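PDB 4TLV: ADP-ribosylating toxin CARDS from Mycoplasma pneumoniae, which transfers the ADP-ribosyl group of NAD+ to multiple target proteins in vitro and causes vacuolation in mammalian cells, acting as the main virulence factor of this bacterium. Local coordinates for residues Thr42-Ser47 / Pro233-Pro238; Thr275-Arg280 / Ala429-Met434; Gln312-Trp317 / Cys324-Thr329. One frame throughout, in Å; residues are numbered along the deposited sequence.

Interaction 1: Thr42-Ser47 / Pro233-Pro238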
ATOM      1  N   THR A  42      -6.118  13.159 -16.057  1.00 14.11           N
ATOM      2  CA  THR A  42      -6.196  13.620 -17.443  1.00 17.73           C
ATOM      3  C   THR A  42      -7.003  14.910 -17.554  1.00 14.48           C
ATOM      4  O   THR A  42      -8.131  14.976 -17.067  1.00 15.63           O
ATOM      5  CB  THR A  42      -6.891  12.580 -18.323  1.00 15.66           C
ATOM      6  OG1 THR A  42      -6.275  11.310 -18.117  1.00 15.40           O
ATOM      7  CG2 THR A  42      -6.795  12.974 -19.813  1.00 19.09           C
ATOM      8  N   ASN A  43      -6.437  15.920 -18.220  1.00 17.82           N
ATOM      9  CA  ASN A  43      -7.117  17.214 -18.375  1.00 20.08           C
ATOM     10  C   ASN A  43      -7.799  17.597 -17.069  1.00 19.83           C
ATOM     11  O   ASN A  43      -9.012  17.836 -17.034  1.00 19.00           O
ATOM     12  CB  ASN A  43      -8.170  17.159 -19.492  1.00 23.52           C
ATOM     13  CG  ASN A  43      -7.580  16.819 -20.850  1.00 32.89           C
ATOM     14  OD1 ASN A  43      -6.345  17.243 -21.088  1.00 38.51           O
ATOM     15  ND2 ASN A  43      -8.233  16.178 -21.680  1.00 38.58           N
ATOM     16  N   PHE A  44      -7.002  17.661 -16.006  1.00 16.14           N
ATOM     17  CA  PHE A  44      -7.499  17.737 -14.638  1.00 15.54           C
ATOM     18  C   PHE A  44      -8.454  18.894 -14.392  1.00 20.55           C
ATOM     19  O   PHE A  44      -8.240  20.019 -14.864  1.00 15.35           O
ATOM     20  CB  PHE A  44      -6.311  17.845 -13.669  1.00 14.08           C
ATOM     21  CG  PHE A  44      -6.703  17.860 -12.226  1.00 15.83           C
ATOM     22  CD1 PHE A  44      -7.165  16.700 -11.611  1.00 13.51           C
ATOM     23  CD2 PHE A  44      -6.600  19.022 -11.476  1.00 15.53           C
ATOM     24  CE1 PHE A  44      -7.517  16.705 -10.256  1.00 13.64           C
ATOM     25  CE2 PHE A  44      -6.954  19.030 -10.122  1.00 14.95           C
ATOM     26  CZ  PHE A  44      -7.413  17.874  -9.520  1.00 12.09           C
ATOM     27  N   GLY A  45      -9.506  18.616 -13.634  1.00 16.87           N
ATOM     28  CA  GLY A  45     -10.370  19.678 -13.163  1.00 16.94           C
ATOM     29  C   GLY A  45     -11.831  19.454 -13.476  1.00 17.01           C
ATOM     30  O   GLY A  45     -12.642  20.328 -13.190  1.00 16.84           O
ATOM     31  N   ARG A  46     -12.167  18.302 -14.053  1.00 15.12           N
ATOM     32  CA  ARG A  46     -13.561  18.036 -14.457  1.00 21.34           C
ATOM     33  C   ARG A  46     -14.198  16.842 -13.747  1.00 18.76           C
ATOM     34  O   ARG A  46     -15.374  16.553 -13.972  1.00 14.56           O
ATOM     35  CB  ARG A  46     -13.651  17.748 -15.963  1.00 22.98           C
ATOM     36  CG  ARG A  46     -13.153  18.846 -16.901  1.00 32.36           C
ATOM     37  CD  ARG A  46     -12.761  18.232 -18.259  1.00 34.10           C
ATOM     38  NE  ARG A  46     -11.754  17.186 -18.089  1.00 38.95           N
ATOM     39  CZ  ARG A  46     -11.883  15.914 -18.473  1.00 33.80           C
ATOM     40  NH1 ARG A  46     -12.979  15.498 -19.090  1.00 31.72           N
ATOM     41  NH2 ARG A  46     -10.891  15.056 -18.251  1.00 35.26           N
ATOM     42  N   SER A  47     -13.439  16.132 -12.916  1.00 13.74           N
ATOM     43  CA  SER A  47     -13.963  14.886 -12.345  1.00 14.73           C
ATOM     44  C   SER A  47     -15.135  15.058 -11.373  1.00 14.18           C
ATOM     45  O   SER A  47     -15.191  16.005 -10.578  1.00 11.12           O
ATOM     46  CB  SER A  47     -12.866  14.072 -11.655  1.00 13.34           C
ATOM     47  OG  SER A  47     -13.377  12.800 -11.283  1.00 12.75           O
ATOM     48  N   PRO A 233      -5.933  19.927  -3.841  1.00 14.64           N
ATOM     49  CA  PRO A 233      -7.248  19.628  -3.258  1.00 15.28           C
ATOM     50  C   PRO A 233      -8.250  20.755  -3.463  1.00 16.49           C
ATOM     51  O   PRO A 233      -9.440  20.516  -3.338  1.00 16.41           O
ATOM     52  CB  PRO A 233      -6.973  19.475  -1.759  1.00 13.31           C
ATOM     53  CG  PRO A 233      -5.572  19.963  -1.534  1.00 13.65           C
ATOM     54  CD  PRO A 233      -4.857  20.037  -2.840  1.00 12.30           C
ATOM     55  N   ASP A 234      -7.770  21.950  -3.789  1.00 17.16           N
ATOM     56  CA  ASP A 234      -8.659  23.094  -3.955  1.00 20.50           C
ATOM     57  C   ASP A 234      -8.511  23.777  -5.313  1.00 23.47           C
ATOM     58  O   ASP A 234      -8.719  24.982  -5.454  1.00 21.26           O
ATOM     59  CB  ASP A 234      -8.447  24.056  -2.798  1.00 22.32           C
ATOM     60  CG  ASP A 234      -8.680  23.378  -1.475  1.00 19.88           C
ATOM     61  OD1 ASP A 234      -9.848  23.081  -1.191  1.00 19.61           O
ATOM     62  OD2 ASP A 234      -7.703  23.081  -0.764  1.00 20.61           O
ATOM     63  N   TRP A 235      -8.174  22.972  -6.307  1.00 19.82           N
ATOM     64  CA  TRP A 235      -8.058  23.409  -7.689  1.00 22.03           C
ATOM     65  C   TRP A 235      -9.251  24.264  -8.134  1.00 25.27           C
ATOM     66  O   TRP A 235     -10.397  23.894  -7.904  1.00 24.81           O
ATOM     67  CB  TRP A 235      -7.965  22.174  -8.579  1.00 22.03           C
ATOM     68  CG  TRP A 235      -7.867  22.467 -10.030  1.00 24.05           C
ATOM     69  CD1 TRP A 235      -8.897  22.703 -10.888  1.00 22.96           C
ATOM     70  CD2 TRP A 235      -6.670  22.538 -10.801  1.00 23.77           C
ATOM     71  NE1 TRP A 235      -8.415  22.919 -12.153  1.00 26.78           N
ATOM     72  CE2 TRP A 235      -7.048  22.820 -12.127  1.00 24.58           C
ATOM     73  CE3 TRP A 235      -5.314  22.372 -10.504  1.00 29.14           C
ATOM     74  CZ2 TRP A 235      -6.122  22.952 -13.153  1.00 31.66           C
ATOM     75  CZ3 TRP A 235      -4.391  22.502 -11.526  1.00 35.60           C
ATOM     76  CH2 TRP A 235      -4.799  22.786 -12.836  1.00 38.12           C
ATOM     77  N   SER A 236      -8.964  25.394  -8.783  1.00 27.69           N
ATOM     78  CA  SER A 236     -10.005  26.281  -9.328  1.00 38.38           C
ATOM     79  C   SER A 236      -9.761  26.548 -10.806  1.00 36.70           C
ATOM     80  O   SER A 236      -8.619  26.567 -11.251  1.00 36.05           O
ATOM     81  CB  SER A 236     -10.031  27.627  -8.591  1.00 41.00           C
ATOM     82  OG  SER A 236     -10.721  27.538  -7.354  1.00 48.30           O
ATOM     83  N   PRO A 237     -10.836  26.769 -11.578  1.00 41.60           N
ATOM     84  CA  PRO A 237     -10.652  27.088 -12.999  1.00 48.51           C
ATOM     85  C   PRO A 237      -9.972  28.448 -13.161  1.00 51.18           C
ATOM     86  O   PRO A 237     -10.277  29.369 -12.401  1.00 51.19           O
ATOM     87  CB  PRO A 237     -12.088  27.154 -13.541  1.00 50.63           C
ATOM     88  CG  PRO A 237     -12.955  26.524 -12.479  1.00 49.94           C
ATOM     89  CD  PRO A 237     -12.254  26.780 -11.183  1.00 44.31           C
ATOM     90  N   PRO A 238      -9.059  28.569 -14.138  1.00 58.01           N
ATOM     91  CA  PRO A 238      -8.321  29.815 -14.407  1.00 61.97           C
ATOM     92  C   PRO A 238      -9.226  31.043 -14.544  1.00 62.99           C
ATOM     93  O   PRO A 238     -10.435  30.908 -14.752  1.00 64.00           O
ATOM     94  CB  PRO A 238      -7.621  29.526 -15.738  1.00 62.68           C
ATOM     95  CG  PRO A 238      -7.440  28.038 -15.746  1.00 63.42           C
ATOM     96  CD  PRO A 238      -8.649  27.472 -15.034  1.00 56.31           C
TER
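Phe44 and Trp235 form a T-shaped (edge-to-face) aromatic pair that brings together two irregular loops of the toxin's mono-ADP-ribosyltransferase part, in a region of the chain matching the pertussis toxin S1 family. The phenyl group presents its CD2-CE2 edge to the indole. Its CE2 atom comes to 3.6 Å from Trp235 CG, and CD2 sits 3.6 Å above the indole plane, over the middle of the fused system. The centroids of the phenyl ring and the five-membered ring are 4.9 Å apart, and the planes are turned 83° against each other, close to perpendicular. Each ring is set anti to its backbone N (chi1 -177° for Phe44), and the two side chains slide past each other in opposite directions. All the tight packing is here, and it is apolar: no hydrogen bond spans the two loops. Outside the pair, Phe44 also rests on Leu228 and Ser229 of helix 228-231 and on Leu29, and Trp235 on Pro245 and Leu246.

The rest is looser. Gly45 passes the pyrrole side of the indole with its CA 3.9 Å from Trp235 NE1, a plain van der Waals approach. Beyond Trp235 the chain runs into exposed Ser236, Pro237 and a poorly ordered Pro238, in keeping with the contact's place on the surface. The 42-47 turn is braced from within by Arg46, whose guanidinium also makes a salt bridge with Glu37: its NE donates almost straight (170°) to Asn43 O at 3.0 Å, and NH2 reaches Thr42 O from above the carbonyl plane.

Interaction 2: Thr275-Arg280 / Ala429-Met434. With ACT (acetate ion), chain M.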
ATOM      1  N   THR A 275      20.849   5.801   3.744  1.00 16.30           N
ATOM      2  CA  THR A 275      20.910   6.290   5.117  1.00 15.62           C
ATOM      3  C   THR A 275      20.934   5.149   6.130  1.00 16.13           C
ATOM      4  O   THR A 275      20.017   4.319   6.160  1.00 18.32           O
ATOM      5  CB  THR A 275      19.679   7.182   5.444  1.00 15.79           C
ATOM      6  OG1 THR A 275      18.473   6.433   5.236  1.00 15.49           O
ATOM      7  CG2 THR A 275      19.632   8.410   4.539  1.00 19.54           C
ATOM      8  N   PRO A 276      21.971   5.106   6.976  1.00 13.80           N
ATOM      9  CA  PRO A 276      21.893   4.228   8.149  1.00 14.48           C
ATOM     10  C   PRO A 276      20.928   4.849   9.160  1.00 15.68           C
ATOM     11  O   PRO A 276      20.532   6.007   8.998  1.00 17.76           O
ATOM     12  CB  PRO A 276      23.325   4.258   8.695  1.00 17.07           C
ATOM     13  CG  PRO A 276      23.835   5.610   8.275  1.00 19.70           C
ATOM     14  CD  PRO A 276      23.293   5.752   6.867  1.00 19.55           C
ATOM     15  N   VAL A 277      20.554   4.095  10.190  1.00 13.52           N
ATOM     16  CA  VAL A 277      19.555   4.544  11.143  1.00 13.87           C
ATOM     17  C   VAL A 277      20.104   4.460  12.565  1.00 18.18           C
ATOM     18  O   VAL A 277      20.540   3.391  13.011  1.00 15.06           O
ATOM     19  CB  VAL A 277      18.273   3.685  11.055  1.00 14.36           C
ATOM     20  CG1 VAL A 277      17.233   4.187  12.053  1.00 18.09           C
ATOM     21  CG2 VAL A 277      17.715   3.710   9.603  1.00 13.45           C
ATOM     22  N   TYR A 278      20.064   5.594  13.260  1.00 16.48           N
ATOM     23  CA  TYR A 278      20.560   5.718  14.634  1.00 17.82           C
ATOM     24  C   TYR A 278      19.440   6.027  15.610  1.00 18.27           C
ATOM     25  O   TYR A 278      18.658   6.944  15.390  1.00 16.98           O
ATOM     26  CB  TYR A 278      21.576   6.855  14.723  1.00 21.04           C
ATOM     27  CG  TYR A 278      22.894   6.579  14.049  1.00 21.14           C
ATOM     28  CD1 TYR A 278      23.021   6.649  12.671  1.00 18.71           C
ATOM     29  CD2 TYR A 278      24.016   6.270  14.799  1.00 24.59           C
ATOM     30  CE1 TYR A 278      24.231   6.408  12.056  1.00 23.22           C
ATOM     31  CE2 TYR A 278      25.239   6.031  14.199  1.00 28.25           C
ATOM     32  CZ  TYR A 278      25.339   6.095  12.826  1.00 28.07           C
ATOM     33  OH  TYR A 278      26.547   5.855  12.234  1.00 33.08           O
ATOM     34  N   LEU A 279      19.383   5.268  16.701  1.00 17.76           N
ATOM     35  CA  LEU A 279      18.381   5.472  17.732  1.00 17.15           C
ATOM     36  C   LEU A 279      19.045   5.754  19.077  1.00 19.63           C
ATOM     37  O   LEU A 279      20.161   5.306  19.335  1.00 21.46           O
ATOM     38  CB  LEU A 279      17.478   4.242  17.838  1.00 21.07           C
ATOM     39  CG  LEU A 279      16.781   3.901  16.520  1.00 23.66           C
ATOM     40  CD1 LEU A 279      17.279   2.570  16.019  1.00 25.64           C
ATOM     41  CD2 LEU A 279      15.270   3.911  16.658  1.00 22.01           C
ATOM     42  N   ARG A 280      18.347   6.491  19.929  1.00 21.82           N
ATOM     43  CA  ARG A 280      18.860   6.831  21.253  1.00 22.78           C
ATOM     44  C   ARG A 280      17.825   6.487  22.321  1.00 22.90           C
ATOM     45  O   ARG A 280      16.629   6.747  22.157  1.00 20.38           O
ATOM     46  CB  ARG A 280      19.253   8.314  21.309  1.00 23.33           C
ATOM     47  CG  ARG A 280      19.934   8.753  22.604  1.00 27.41           C
ATOM     48  CD  ARG A 280      20.611  10.111  22.422  1.00 25.05           C
ATOM     49  NE  ARG A 280      21.753  10.013  21.518  1.00 31.41           N
ATOM     50  CZ  ARG A 280      22.330  11.046  20.910  1.00 32.88           C
ATOM     51  NH1 ARG A 280      21.869  12.281  21.101  1.00 32.98           N
ATOM     52  NH2 ARG A 280      23.368  10.840  20.111  1.00 35.80           N
ATOM     53  N   ALA A 429      18.392  13.285   7.327  1.00 14.25           N
ATOM     54  CA  ALA A 429      17.030  13.775   7.524  1.00 14.80           C
ATOM     55  C   ALA A 429      15.995  13.036   6.677  1.00 13.38           C
ATOM     56  O   ALA A 429      14.843  12.877   7.093  1.00 11.46           O
ATOM     57  CB  ALA A 429      16.960  15.287   7.239  1.00 13.97           C
ATOM     58  N   GLN A 430      16.388  12.591   5.486  1.00  9.88           N
ATOM     59  CA  GLN A 430      15.381  12.007   4.593  1.00 15.27           C
ATOM     60  C   GLN A 430      14.877  10.649   5.076  1.00 12.23           C
ATOM     61  O   GLN A 430      13.816  10.201   4.662  1.00 11.94           O
ATOM     62  CB  GLN A 430      15.862  11.937   3.137  1.00 10.18           C
ATOM     63  CG  GLN A 430      16.899  10.865   2.870  1.00 14.46           C
ATOM     64  CD  GLN A 430      17.308  10.871   1.421  1.00 17.87           C
ATOM     65  OE1 GLN A 430      17.030   9.779   0.723  1.00 14.48           O
ATOM     66  NE2 GLN A 430      17.848  11.869   0.922  1.00 14.12           N
ATOM     67  N   PHE A 431      15.602  10.006   5.983  1.00 12.66           N
ATOM     68  CA  PHE A 431      15.097   8.740   6.495  1.00 14.54           C
ATOM     69  C   PHE A 431      13.687   8.868   7.067  1.00 12.99           C
ATOM     70  O   PHE A 431      12.843   7.989   6.873  1.00 13.61           O
ATOM     71  CB  PHE A 431      16.011   8.093   7.546  1.00  9.83           C
ATOM     72  CG  PHE A 431      15.484   6.773   8.013  1.00 10.68           C
ATOM     73  CD1 PHE A 431      15.494   5.687   7.164  1.00 13.52           C
ATOM     74  CD2 PHE A 431      14.908   6.634   9.265  1.00 12.13           C
ATOM     75  CE1 PHE A 431      14.966   4.461   7.575  1.00 11.55           C
ATOM     76  CE2 PHE A 431      14.400   5.419   9.671  1.00 15.39           C
ATOM     77  CZ  PHE A 431      14.425   4.335   8.815  1.00 12.55           C
ATOM     78  N   VAL A 432      13.413   9.970   7.765  1.00 12.47           N
ATOM     79  CA  VAL A 432      12.126  10.124   8.427  1.00 12.23           C
ATOM     80  C   VAL A 432      11.046  10.732   7.524  1.00 11.69           C
ATOM     81  O   VAL A 432      10.115  11.391   7.999  1.00 12.53           O
ATOM     82  CB  VAL A 432      12.261  10.895   9.761  1.00 14.07           C
ATOM     83  CG1 VAL A 432      13.190  10.114  10.708  1.00 13.75           C
ATOM     84  CG2 VAL A 432      12.785  12.303   9.518  1.00 13.39           C
ATOM     85  N   THR A 433      11.169  10.467   6.222  1.00  9.81           N
ATOM     86  CA  THR A 433      10.171  10.823   5.230  1.00  9.77           C
ATOM     87  C   THR A 433       9.899   9.583   4.372  1.00 11.55           C
ATOM     88  O   THR A 433      10.710   8.682   4.320  1.00 11.72           O
ATOM     89  CB  THR A 433      10.659  11.963   4.315  1.00 11.23           C
ATOM     90  OG1 THR A 433      11.766  11.510   3.539  1.00 13.26           O
ATOM     91  CG2 THR A 433      11.102  13.178   5.161  1.00 11.94           C
ATOM     92  N   MET A 434       8.764   9.545   3.691  1.00 11.55           N
ATOM     93  CA  MET A 434       8.375   8.348   2.958  1.00 10.22           C
ATOM     94  C   MET A 434       8.723   8.459   1.474  1.00 10.02           C
ATOM     95  O   MET A 434       8.128   9.249   0.749  1.00 12.28           O
ATOM     96  CB  MET A 434       6.872   8.079   3.164  1.00 11.28           C
ATOM     97  CG  MET A 434       6.536   7.582   4.555  1.00 14.45           C
ATOM     98  SD  MET A 434       4.766   7.616   4.864  1.00 19.92           S
ATOM     99  CE  MET A 434       4.582   9.238   5.525  1.00 18.44           C
TER
HETATM  100  C   ACT M 607      21.423  15.776   7.548  0.94 26.10           C
HETATM  101  O   ACT M 607      20.586  15.140   6.863  0.94 20.83           O
HETATM  102  OXT ACT M 607      22.264  16.462   6.921  0.94 25.76           O
HETATM  103  CH3 ACT M 607      21.418  15.728   9.046  0.94 26.09           C
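Val277 lays its CG2 methyl over one face of the Phe431 ring, 3.5 Å from the centroid and only 16° off the ring normal, a close CH-pi contact in which the nearest ring atom, Phe431 CZ, is 3.4 Å from Val277 CG2. The valine's other methyl, CG1, reaches only Phe431 CE2, at 3.9 Å. With CG anti to the backbone N (chi1 -178°), Phe431 extends from the short 3-10 turn 429-431, and the two side chains meet at about a right angle. Nearer the root of the ring, Thr275 OG1 lies obliquely beside Phe431 CD1 at 3.6 Å; this hydroxyl also makes a weak hydrogen bond with Phe315 O. All of this is buried in D2, a beta-trefoil domain, and joins the run into its first strand, 278-281, to the loop that follows strand 415-421; Ile420 and Phe315 pack on Phe431 as well. Thr275 CG2 touches Gln430 CG at 4.0 Å, while the amide of that glutamine accepts from Glu273 N through OE1 and donates to Glu271 O through NE2. At the start of the turn Ala429 N donates, at 2.9 Å, to atom O of an acetate ion, probably from the crystallisation liquor, which is also hydrogen-bonded to His163 ND1.

Interaction 3: Gln312-Trp317 / Cys324-Thr329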
ATOM      1  N   GLN A 312      23.406  -5.886   7.639  1.00 16.91           N
ATOM      2  CA  GLN A 312      23.203  -4.845   6.646  1.00 14.59           C
ATOM      3  C   GLN A 312      22.629  -3.618   7.362  1.00 15.42           C
ATOM      4  O   GLN A 312      21.915  -3.752   8.351  1.00 14.02           O
ATOM      5  CB  GLN A 312      22.330  -5.371   5.506  1.00 13.62           C
ATOM      6  CG  GLN A 312      23.087  -6.437   4.680  1.00 17.27           C
ATOM      7  CD  GLN A 312      22.284  -6.968   3.506  1.00 23.38           C
ATOM      8  OE1 GLN A 312      21.278  -6.385   3.117  1.00 21.08           O
ATOM      9  NE2 GLN A 312      22.736  -8.080   2.933  1.00 28.01           N
ATOM     10  N   THR A 313      22.977  -2.434   6.876  1.00 13.55           N
ATOM     11  CA  THR A 313      22.896  -1.233   7.690  1.00 14.85           C
ATOM     12  C   THR A 313      22.069  -0.123   7.053  1.00 15.76           C
ATOM     13  O   THR A 313      21.771   0.864   7.711  1.00 12.53           O
ATOM     14  CB  THR A 313      24.304  -0.663   7.971  1.00 15.94           C
ATOM     15  OG1 THR A 313      24.882  -0.184   6.748  1.00 17.14           O
ATOM     16  CG2 THR A 313      25.230  -1.726   8.567  1.00 20.25           C
ATOM     17  N   ILE A 314      21.729  -0.261   5.776  1.00 13.25           N
ATOM     18  CA  ILE A 314      21.002   0.810   5.095  1.00 14.26           C
ATOM     19  C   ILE A 314      19.512   0.493   4.978  1.00 13.54           C
ATOM     20  O   ILE A 314      19.128  -0.548   4.446  1.00 13.78           O
ATOM     21  CB  ILE A 314      21.570   1.101   3.687  1.00 13.98           C
ATOM     22  CG1 ILE A 314      23.077   1.430   3.757  1.00 16.93           C
ATOM     23  CG2 ILE A 314      20.727   2.193   2.979  1.00 11.95           C
ATOM     24  CD1 ILE A 314      23.455   2.623   4.697  1.00 14.38           C
ATOM     25  N   PHE A 315      18.682   1.414   5.466  1.00 11.69           N
ATOM     26  CA  PHE A 315      17.233   1.249   5.449  1.00 11.08           C
ATOM     27  C   PHE A 315      16.567   2.468   4.831  1.00 10.00           C
ATOM     28  O   PHE A 315      17.161   3.544   4.769  1.00 12.01           O
ATOM     29  CB  PHE A 315      16.670   1.052   6.865  1.00 10.77           C
ATOM     30  CG  PHE A 315      17.212  -0.172   7.570  1.00 14.64           C
ATOM     31  CD1 PHE A 315      18.448  -0.124   8.200  1.00 15.44           C
ATOM     32  CD2 PHE A 315      16.497  -1.355   7.593  1.00 14.52           C
ATOM     33  CE1 PHE A 315      18.967  -1.234   8.846  1.00 16.50           C
ATOM     34  CE2 PHE A 315      17.009  -2.484   8.239  1.00 14.63           C
ATOM     35  CZ  PHE A 315      18.252  -2.417   8.867  1.00 13.45           C
ATOM     36  N   PHE A 316      15.333   2.288   4.370  1.00 11.56           N
ATOM     37  CA  PHE A 316      14.511   3.417   3.966  1.00 10.90           C
ATOM     38  C   PHE A 316      13.072   3.189   4.387  1.00 10.26           C
ATOM     39  O   PHE A 316      12.637   2.048   4.562  1.00 13.15           O
ATOM     40  CB  PHE A 316      14.625   3.687   2.454  1.00 12.12           C
ATOM     41  CG  PHE A 316      14.170   2.544   1.583  1.00 11.25           C
ATOM     42  CD1 PHE A 316      12.828   2.412   1.243  1.00 13.48           C
ATOM     43  CD2 PHE A 316      15.087   1.650   1.045  1.00 11.96           C
ATOM     44  CE1 PHE A 316      12.401   1.371   0.416  1.00 14.11           C
ATOM     45  CE2 PHE A 316      14.671   0.609   0.209  1.00 13.00           C
ATOM     46  CZ  PHE A 316      13.319   0.468  -0.092  1.00 13.76           C
ATOM     47  N   TRP A 317      12.339   4.283   4.555  1.00  9.21           N
ATOM     48  CA  TRP A 317      10.942   4.239   4.937  1.00  9.84           C
ATOM     49  C   TRP A 317      10.181   4.636   3.673  1.00 11.55           C
ATOM     50  O   TRP A 317      10.431   5.708   3.119  1.00 11.24           O
ATOM     51  CB  TRP A 317      10.710   5.246   6.067  1.00 11.04           C
ATOM     52  CG  TRP A 317       9.320   5.266   6.670  1.00  9.83           C
ATOM     53  CD1 TRP A 317       8.492   4.201   6.881  1.00  8.55           C
ATOM     54  CD2 TRP A 317       8.635   6.414   7.162  1.00 10.10           C
ATOM     55  NE1 TRP A 317       7.304   4.629   7.451  1.00 10.33           N
ATOM     56  CE2 TRP A 317       7.381   5.983   7.648  1.00 11.06           C
ATOM     57  CE3 TRP A 317       8.959   7.777   7.240  1.00 12.29           C
ATOM     58  CZ2 TRP A 317       6.442   6.868   8.179  1.00 12.50           C
ATOM     59  CZ3 TRP A 317       8.039   8.647   7.782  1.00 14.09           C
ATOM     60  CH2 TRP A 317       6.789   8.190   8.242  1.00 12.24           C
ATOM     61  N   CYS A 324      12.371  -0.690   4.931  1.00 11.07           N
ATOM     62  CA  CYS A 324      12.947  -1.775   4.143  1.00 11.51           C
ATOM     63  C   CYS A 324      14.466  -1.728   4.143  1.00 11.80           C
ATOM     64  O   CYS A 324      15.054  -0.640   4.147  1.00 12.62           O
ATOM     65  CB  CYS A 324      12.506  -1.680   2.681  1.00 10.58           C
ATOM     66  SG  CYS A 324      10.746  -1.549   2.378  1.00 17.13           S
ATOM     67  N   LEU A 325      15.093  -2.907   4.100  1.00 11.04           N
ATOM     68  CA  LEU A 325      16.528  -3.018   3.839  1.00 14.59           C
ATOM     69  C   LEU A 325      16.766  -2.610   2.398  1.00 15.45           C
ATOM     70  O   LEU A 325      15.967  -2.939   1.526  1.00 13.68           O
ATOM     71  CB  LEU A 325      17.007  -4.458   3.987  1.00 17.03           C
ATOM     72  CG  LEU A 325      17.689  -4.903   5.268  1.00 22.76           C
ATOM     73  CD1 LEU A 325      18.194  -6.356   5.115  1.00 18.54           C
ATOM     74  CD2 LEU A 325      18.836  -3.958   5.639  1.00 15.56           C
ATOM     75  N   LYS A 326      17.870  -1.916   2.142  1.00 12.65           N
ATOM     76  CA  LYS A 326      18.158  -1.420   0.804  1.00 14.34           C
ATOM     77  C   LYS A 326      18.236  -2.520  -0.250  1.00 15.20           C
ATOM     78  O   LYS A 326      17.622  -2.397  -1.306  1.00 15.95           O
ATOM     79  CB  LYS A 326      19.465  -0.610   0.784  1.00 14.03           C
ATOM     80  CG  LYS A 326      19.936  -0.215  -0.620  1.00 17.17           C
ATOM     81  CD  LYS A 326      21.321   0.446  -0.552  1.00 17.13           C
ATOM     82  CE  LYS A 326      21.914   0.672  -1.925  1.00 25.09           C
ATOM     83  NZ  LYS A 326      21.051   1.562  -2.733  1.00 28.46           N
ATOM     84  N   ASP A 327      19.000  -3.575   0.009  1.00 14.30           N
ATOM     85  CA  ASP A 327      19.298  -4.543  -1.057  1.00 16.29           C
ATOM     86  C   ASP A 327      18.322  -5.719  -1.105  1.00 17.89           C
ATOM     87  O   ASP A 327      17.848  -6.204  -0.074  1.00 15.55           O
ATOM     88  CB  ASP A 327      20.726  -5.088  -0.945  1.00 20.32           C
ATOM     89  CG  ASP A 327      21.781  -4.011  -1.156  1.00 21.76           C
ATOM     90  OD1 ASP A 327      21.780  -3.371  -2.228  1.00 23.70           O
ATOM     91  OD2 ASP A 327      22.599  -3.808  -0.240  1.00 24.37           O
ATOM     92  N   LEU A 328      18.050  -6.184  -2.316  1.00 17.71           N
ATOM     93  CA  LEU A 328      17.303  -7.426  -2.522  1.00 17.05           C
ATOM     94  C   LEU A 328      18.158  -8.635  -2.183  1.00 20.17           C
ATOM     95  O   LEU A 328      19.386  -8.589  -2.300  1.00 20.77           O
ATOM     96  CB  LEU A 328      16.879  -7.528  -3.992  1.00 16.11           C
ATOM     97  CG  LEU A 328      16.014  -6.366  -4.486  1.00 17.22           C
ATOM     98  CD1 LEU A 328      15.620  -6.577  -5.954  1.00 21.97           C
ATOM     99  CD2 LEU A 328      14.748  -6.237  -3.618  1.00 18.36           C
ATOM    100  N   THR A 329      17.518  -9.737  -1.803  1.00 15.67           N
ATOM    101  CA  THR A 329      18.248 -10.977  -1.577  1.00 17.31           C
ATOM    102  C   THR A 329      18.586 -11.606  -2.912  1.00 19.14           C
ATOM    103  O   THR A 329      18.264 -11.053  -3.971  1.00 15.35           O
ATOM    104  CB  THR A 329      17.417 -12.002  -0.790  1.00 18.06           C
ATOM    105  OG1 THR A 329      16.361 -12.477  -1.630  1.00 18.24           O
ATOM    106  CG2 THR A 329      16.819 -11.370   0.455  1.00 19.50           C
TER
HETATM  107  O   HOH W   1      20.888  -3.850   2.205  1.00 19.90           O
HETATM  108  O   HOH W   2      19.340  -7.780   1.756  1.00 28.23           O
HETATM  109  O   HOH W   3      20.593  -9.761   0.763  1.00 31.02           O
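Phe316 carries its CG between the backbone N and the carbonyl carbon (chi1 61°), which folds the ring back across the strand pair over Cys324. The Cys324 CB lies over one face, 3.6 Å from Phe316 CZ, and SG makes an oblique sulfur-aromatic contact 4.6 Å from the ring centroid. Phe315, next along the strand, points to the reverse face of the sheet; its chi1 of -61° puts CG beside the backbone N, with the ring next to Leu325, and the two side chains run in the same direction. Leu325 CD2 sits over the Phe315 ring, offset toward the rim, 3.5 Å from Phe315 CE2. Between these two layers the backbones are tied by a bond from Phe316 N to Cys324 O and its return. In that return bond Cys324 N is 2.8 Å from Phe316 O. Lys326 N to Ile314 O adds a third bond, and Lys326 CB lies alongside Ile314 CG2 while NZ goes on to a salt bridge with Asp274.

Toward solvent, water takes over. Gln312 OE1 accepts from two waters: one also accepts from Asp327 N and donates to Asp327 OD2, the other donates to Asp327 O. The amide oxygen is thus joined to the backbone and carboxylate of Asp327 through water. Phe315 with Leu325 is a non-hydrogen-bonded pair and Phe316 with Cys324 a hydrogen-bonded one, the alternation of an antiparallel two-stranded beta hairpin, here within the D2 beta-trefoil.

Interactions 2 and 3 are neighbours within D2, their centres 12 Å apart, and interaction 3 is nested in the stretch of chain that interaction 2 closes. They touch directly: Thr275 O lies 3.3 Å from Phe315 N, probably a hydrogen bond, and Trp317 packs against Val432, Thr433 and Met434, with Met434 CG 3.5 Å from Trp317 CD2. The hairpin thus leans on both segments of interaction 2. Interaction 1 stands apart in the catalytic part, about 36 Å and 38 Å from them between centres. Its 42-47 loop belongs to the mART domain, and 233-238 to the region inferred to form the NAD+-binding pocket.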